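Local structure of beta sliding clamp (6DJ8) at residues K162-I167 / K223-L228; I155-F160 / V249-Y254. The protein forms a ring-shaped homodimer around DNA and probably tethers DNA polymerases and other proteins to it, making replication processive. All blocks are in the same frame, centred on the assembly; numbering follows the deposited sequence.

Contact 1 of 2, residues K162-I167 / K223-L228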
loop_
_atom_site.group_PDB
_atom_site.type_symbol
_atom_site.label_atom_id
_atom_site.label_comp_id
_atom_site.label_asym_id
_atom_site.label_seq_id
_atom_site.Cartn_x
_atom_site.Cartn_y
_atom_site.Cartn_z
ATOM N N LYS A 162 0.223 -18.315 19.031
ATOM C CA LYS A 162 -0.862 -17.617 19.721
ATOM C C LYS A 162 -0.319 -16.769 20.865
ATOM O O LYS A 162 -0.699 -15.602 21.025
ATOM C CB LYS A 162 -1.890 -18.625 20.233
ATOM C CG LYS A 162 -3.148 -17.994 20.824
ATOM C CD LYS A 162 -4.271 -19.025 20.905
ATOM C CE LYS A 162 -5.399 -18.578 21.824
ATOM N NZ LYS A 162 -6.602 -19.445 21.630
ATOM N N VAL A 163 0.603 -17.326 21.648
ATOM C CA VAL A 163 1.186 -16.570 22.753
ATOM C C VAL A 163 1.921 -15.337 22.238
ATOM O O VAL A 163 1.798 -14.239 22.798
ATOM C CB VAL A 163 2.101 -17.480 23.591
ATOM C CG1 VAL A 163 2.893 -16.656 24.584
ATOM C CG2 VAL A 163 1.254 -18.499 24.343
ATOM N N ILE A 164 2.707 -15.499 21.174
ATOM C CA ILE A 164 3.418 -14.361 20.597
ATOM C C ILE A 164 2.422 -13.297 20.164
ATOM O O ILE A 164 2.596 -12.101 20.439
ATOM C CB ILE A 164 4.284 -14.828 19.410
ATOM C CG1 ILE A 164 5.518 -15.586 19.900
ATOM C CG2 ILE A 164 4.657 -13.640 18.507
ATOM C CD1 ILE A 164 6.310 -16.249 18.766
ATOM N N ASN A 165 1.360 -13.724 19.474
ATOM C CA ASN A 165 0.336 -12.791 19.013
ATOM C C ASN A 165 -0.289 -12.031 20.180
ATOM O O ASN A 165 -0.632 -10.852 20.044
ATOM C CB ASN A 165 -0.731 -13.551 18.204
ATOM C CG ASN A 165 -1.655 -12.613 17.419
ATOM O OD1 ASN A 165 -1.189 -11.707 16.741
ATOM N ND2 ASN A 165 -2.963 -12.836 17.512
ATOM N N ARG A 166 -0.393 -12.657 21.351
ATOM C CA ARG A 166 -0.991 -11.982 22.496
ATOM C C ARG A 166 0.011 -11.166 23.301
ATOM O O ARG A 166 -0.404 -10.306 24.085
ATOM C CB ARG A 166 -1.672 -13.013 23.406
ATOM C CG ARG A 166 -3.066 -13.329 22.886
ATOM C CD ARG A 166 -3.579 -14.732 23.155
ATOM N NE ARG A 166 -4.802 -14.922 22.384
ATOM C CZ ARG A 166 -6.000 -15.183 22.893
ATOM N NH1 ARG A 166 -6.169 -15.364 24.193
ATOM N NH2 ARG A 166 -7.033 -15.303 22.075
ATOM N N ILE A 167 1.313 -11.380 23.111
ATOM C CA ILE A 167 2.335 -10.765 23.949
ATOM C C ILE A 167 3.112 -9.676 23.207
ATOM O O ILE A 167 3.338 -8.590 23.754
ATOM C CB ILE A 167 3.290 -11.845 24.500
ATOM C CG1 ILE A 167 2.622 -12.614 25.642
ATOM C CG2 ILE A 167 4.567 -11.213 24.998
ATOM C CD1 ILE A 167 2.628 -11.861 26.961
ATOM N N LYS A 223 11.868 -7.974 19.399
ATOM C CA LYS A 223 12.011 -8.063 17.938
ATOM C C LYS A 223 12.039 -9.513 17.466
ATOM O O LYS A 223 11.380 -9.858 16.476
ATOM C CB LYS A 223 13.261 -7.326 17.461
ATOM C CG LYS A 223 13.503 -7.436 15.944
ATOM C CD LYS A 223 14.732 -6.666 15.517
ATOM C CE LYS A 223 14.924 -6.707 13.983
ATOM N NZ LYS A 223 16.191 -6.015 13.605
ATOM N N ILE A 224 12.731 -10.397 18.203
ATOM C CA ILE A 224 12.803 -11.781 17.738
ATOM C C ILE A 224 11.419 -12.413 17.678
ATOM O O ILE A 224 11.163 -13.274 16.826
ATOM C CB ILE A 224 13.775 -12.631 18.593
ATOM C CG1 ILE A 224 14.079 -13.934 17.841
ATOM C CG2 ILE A 224 13.172 -12.939 19.965
ATOM C CD1 ILE A 224 15.180 -14.768 18.462
ATOM N N PHE A 225 10.487 -11.982 18.541
ATOM C CA PHE A 225 9.156 -12.573 18.487
ATOM C C PHE A 225 8.366 -12.064 17.286
ATOM O O PHE A 225 7.625 -12.830 16.667
ATOM C CB PHE A 225 8.412 -12.317 19.805
ATOM C CG PHE A 225 9.091 -12.975 20.964
ATOM C CD1 PHE A 225 9.026 -14.348 21.115
ATOM C CD2 PHE A 225 9.895 -12.250 21.823
ATOM C CE1 PHE A 225 9.707 -14.985 22.153
ATOM C CE2 PHE A 225 10.565 -12.873 22.851
ATOM C CZ PHE A 225 10.472 -14.251 23.014
ATOM N N ASN A 226 8.499 -10.783 16.946
ATOM C CA ASN A 226 7.891 -10.312 15.699
ATOM C C ASN A 226 8.439 -11.092 14.515
ATOM O O ASN A 226 7.680 -11.562 13.667
ATOM C CB ASN A 226 8.128 -8.813 15.539
ATOM C CG ASN A 226 7.388 -8.009 16.604
ATOM O OD1 ASN A 226 6.297 -8.399 17.012
ATOM N ND2 ASN A 226 7.970 -6.895 17.054
ATOM N N PHE A 227 9.748 -11.353 14.518
ATOM C CA PHE A 227 10.380 -12.135 13.450
ATOM C C PHE A 227 9.814 -13.552 13.391
ATOM O O PHE A 227 9.412 -14.047 12.324
ATOM C CB PHE A 227 11.886 -12.159 13.726
ATOM C CG PHE A 227 12.714 -12.828 12.680
ATOM C CD1 PHE A 227 12.466 -12.621 11.330
ATOM C CD2 PHE A 227 13.805 -13.598 13.056
ATOM C CE1 PHE A 227 13.275 -13.211 10.361
ATOM C CE2 PHE A 227 14.619 -14.193 12.097
ATOM C CZ PHE A 227 14.346 -13.998 10.749
ATOM N N LEU A 228 9.746 -14.196 14.555
ATOM C CA LEU A 228 9.342 -15.590 14.665
ATOM C C LEU A 228 7.926 -15.819 14.159
ATOM O O LEU A 228 7.637 -16.864 13.563
ATOM C CB LEU A 228 9.413 -16.016 16.135
ATOM C CG LEU A 228 10.782 -16.425 16.653
ATOM C CD1 LEU A 228 10.710 -16.537 18.151
ATOM C CD2 LEU A 228 11.104 -17.753 16.033
#
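I164 projects from helix 157-167 into the angle between F225 and L228 of helix 223-231, and these three buried residues carry the contact. The two helices run antiparallel and form the helical pair of the central domain; in this family of DNA-encircling processivity factors such pairs line the DNA channel, with the beta sheets outside. Both branches of I164 are used. CG1 approaches the phenyl ring obliquely, 3.9 Å from F225 CD1, while CG2 drops onto the backbone, 3.6 Å from F225 O. The isoleucine is extended beyond CG1 (chi2 172°), which carries its terminal methyl past the ring until I164 CD1 lies 4.1 Å from L228 CB. Against both partners the isoleucine crosses at about a right angle. Such access to a main-chain carbonyl requires the helices to be close, and I164 CA and F225 CA are 6.4 Å apart.

Within its own helix, F225 is backed by I224 CG2, which sits 3.8 Å above one face of the F225 ring, displaced toward its rim. The same ring meets that of F247 with the planes inclined at about 50°, and L228 packs against V249, F251 and I256, so the helix is seated on the neighbouring strands. I167 does the same for the other helix, resting on S204 and C206.

Farther out, salt bridges join the pair to both adjoining domains: K223 to D60 in the N-terminal domain, K162 to E359 and R166 to E377 in the C-terminal domain. K162 and R166, one turn apart on helix 157-167, also lie against each other, K162 CE standing 3.5 Å above the plane of the R166 guanidinium, over its centre.

Contact 2 of 2, residues I155-F160 / V249-Y254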
loop_
_atom_site.group_PDB
_atom_site.type_symbol
_atom_site.label_atom_id
_atom_site.label_comp_id
_atom_site.label_asym_id
_atom_site.label_seq_id
_atom_site.Cartn_x
_atom_site.Cartn_y
_atom_site.Cartn_z
ATOM N N ILE A 155 7.386 -26.956 22.670
ATOM C CA ILE A 155 5.960 -26.677 22.676
ATOM C C ILE A 155 5.452 -26.657 21.247
ATOM O O ILE A 155 6.217 -26.591 20.285
ATOM C CB ILE A 155 5.605 -25.346 23.365
ATOM C CG1 ILE A 155 6.265 -24.179 22.642
ATOM C CG2 ILE A 155 6.040 -25.358 24.811
ATOM C CD1 ILE A 155 5.863 -22.827 23.216
ATOM N N LYS A 156 4.139 -26.735 21.115
ATOM C CA LYS A 156 3.556 -26.757 19.791
ATOM C C LYS A 156 3.728 -25.391 19.149
ATOM O O LYS A 156 3.616 -24.346 19.801
ATOM C CB LYS A 156 2.070 -27.136 19.874
ATOM N N GLN A 157 4.083 -25.403 17.871
ATOM C CA GLN A 157 4.240 -24.149 17.160
ATOM C C GLN A 157 2.956 -23.331 17.226
ATOM O O GLN A 157 2.991 -22.123 17.497
ATOM C CB GLN A 157 4.635 -24.431 15.715
ATOM C CG GLN A 157 6.111 -24.655 15.539
ATOM C CD GLN A 157 6.471 -24.763 14.085
ATOM O OE1 GLN A 157 6.039 -23.958 13.280
ATOM N NE2 GLN A 157 7.253 -25.772 13.742
ATOM N N LYS A 158 1.810 -23.984 17.007
ATOM C CA LYS A 158 0.532 -23.280 17.015
ATOM C C LYS A 158 0.312 -22.537 18.331
ATOM O O LYS A 158 -0.107 -21.374 18.336
ATOM C CB LYS A 158 -0.596 -24.278 16.752
ATOM C CG LYS A 158 -1.994 -23.707 16.880
ATOM C CD LYS A 158 -3.016 -24.589 16.160
ATOM C CE LYS A 158 -4.404 -24.492 16.786
ATOM N NZ LYS A 158 -4.434 -25.089 18.159
ATOM N N SER A 159 0.619 -23.176 19.461
ATOM C CA SER A 159 0.451 -22.502 20.743
ATOM C C SER A 159 1.402 -21.318 20.867
ATOM O O SER A 159 0.995 -20.220 21.264
ATOM C CB SER A 159 0.660 -23.500 21.888
ATOM O OG SER A 159 -0.184 -24.618 21.682
ATOM N N PHE A 160 2.679 -21.523 20.517
ATOM C CA PHE A 160 3.669 -20.459 20.636
ATOM C C PHE A 160 3.284 -19.254 19.793
ATOM O O PHE A 160 3.488 -18.106 20.209
ATOM C CB PHE A 160 5.038 -20.981 20.198
ATOM C CG PHE A 160 6.188 -20.068 20.530
ATOM C CD1 PHE A 160 6.136 -19.215 21.614
ATOM C CD2 PHE A 160 7.339 -20.084 19.759
ATOM C CE1 PHE A 160 7.209 -18.385 21.917
ATOM C CE2 PHE A 160 8.406 -19.256 20.068
ATOM C CZ PHE A 160 8.338 -18.410 21.155
ATOM N N VAL A 249 16.004 -20.557 19.726
ATOM C CA VAL A 249 14.769 -21.164 19.236
ATOM C C VAL A 249 15.107 -22.011 18.025
ATOM O O VAL A 249 15.901 -21.602 17.169
ATOM C CB VAL A 249 13.713 -20.111 18.865
ATOM C CG1 VAL A 249 12.516 -20.768 18.217
ATOM C CG2 VAL A 249 13.284 -19.384 20.082
ATOM N N GLU A 250 14.491 -23.185 17.942
ATOM C CA GLU A 250 14.801 -24.109 16.864
ATOM C C GLU A 250 13.521 -24.843 16.501
ATOM O O GLU A 250 12.793 -25.290 17.392
ATOM C CB GLU A 250 15.906 -25.080 17.314
ATOM C CG GLU A 250 16.113 -26.261 16.414
ATOM C CD GLU A 250 17.006 -27.314 17.055
ATOM O OE1 GLU A 250 16.685 -28.515 16.938
ATOM O OE2 GLU A 250 18.014 -26.936 17.688
ATOM N N PHE A 251 13.238 -24.931 15.205
ATOM C CA PHE A 251 12.022 -25.539 14.681
ATOM C C PHE A 251 12.159 -25.640 13.174
ATOM O O PHE A 251 12.739 -24.754 12.543
ATOM C CB PHE A 251 10.770 -24.720 15.023
ATOM C CG PHE A 251 10.769 -23.325 14.451
ATOM C CD1 PHE A 251 11.394 -22.288 15.116
ATOM C CD2 PHE A 251 10.116 -23.049 13.257
ATOM C CE1 PHE A 251 11.394 -21.003 14.598
ATOM C CE2 PHE A 251 10.101 -21.759 12.732
ATOM C CZ PHE A 251 10.736 -20.735 13.411
ATOM N N ASP A 252 11.578 -26.703 12.614
ATOM C CA ASP A 252 11.659 -27.010 11.189
ATOM C C ASP A 252 13.091 -26.869 10.692
ATOM O O ASP A 252 14.001 -27.471 11.267
ATOM C CB ASP A 252 10.696 -26.131 10.411
ATOM C CG ASP A 252 9.238 -26.446 10.745
ATOM O OD1 ASP A 252 8.894 -27.642 10.862
ATOM O OD2 ASP A 252 8.441 -25.507 10.906
ATOM N N ASN A 253 13.335 -26.036 9.679
ATOM C CA ASN A 253 14.690 -25.904 9.157
ATOM C C ASN A 253 15.376 -24.627 9.635
ATOM O O ASN A 253 16.278 -24.123 8.957
ATOM C CB ASN A 253 14.685 -25.989 7.624
ATOM C CG ASN A 253 13.753 -24.974 6.970
ATOM O OD1 ASN A 253 12.669 -24.675 7.475
ATOM N ND2 ASN A 253 14.176 -24.440 5.827
ATOM N N TYR A 254 15.000 -24.124 10.819
ATOM C CA TYR A 254 15.470 -22.843 11.323
ATOM C C TYR A 254 16.166 -22.973 12.675
ATOM O O TYR A 254 15.840 -23.843 13.492
ATOM C CB TYR A 254 14.315 -21.832 11.446
ATOM C CG TYR A 254 13.563 -21.616 10.159
ATOM C CD1 TYR A 254 14.130 -20.882 9.118
ATOM C CD2 TYR A 254 12.295 -22.151 9.974
ATOM C CE1 TYR A 254 13.452 -20.683 7.929
ATOM C CE2 TYR A 254 11.608 -21.959 8.795
ATOM C CZ TYR A 254 12.191 -21.226 7.770
ATOM O OH TYR A 254 11.499 -21.062 6.594
#
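Q157 NE2 is gripped by two acceptors, the D252 carboxylate and the backbone carbonyl of M237. The first bond is moderately straight: Q157 NE2 lies 3.1 Å from D252 OD2, with an angle of 159° at the hydrogen. The oxygen lies close to the plane of the amide, yet the donor comes down from above the carboxylate plane, and the two flat groups are turned 70° apart.

Q157 opens helix 157-167 directly after strand 151-156, and its side chain, extended beyond CG, spans the gap to the tip of a beta-hairpin. There F251 to Y254 form a type II' turn, closed by the backbone bonds Y254 N to F251 O (2.9 Å) and F251 N to Y254 O (3.3 Å). The turn places D252 at the hairpin end, where its carboxylate swings back to the helix. F251 crosses the glutamine at about a right angle: F251 CB is 3.9 Å from Q157 NE2, and the ring is directed inward by a CG placed between the backbone N and the carbonyl carbon (chi1 61°).

At the other end of the amide, Q157 OE1 accepts from G234 N and S233 OG. With two acceptors at NE2 and two donors at OE1, the carboxamide is fixed in rotation; turning it over would set its oxygen against the D252 carboxylate, whose negative charge probably strengthens the existing bond.

Overall arrangement
Contacts 1 and 2 draw on successive parts of helix 157-167 within the central domain, with centres about 12 Å apart. In contact 1 apolar side chains do most of the touching, whereas contact 2 depends on a buried amide at the start of that helix. A continuous hydrophobic layer joins them: L228 CD2 of contact 1 lies 3.6 Å from F251 CE1 of contact 2, and F225 CE1 lies 3.8 Å from F160 CZ. F160, one helical turn before I164, thereby packs against the same facing helix, while L228 also touches V249. Helix pair and hairpin thus share one core, and the other subunit touches neither contact.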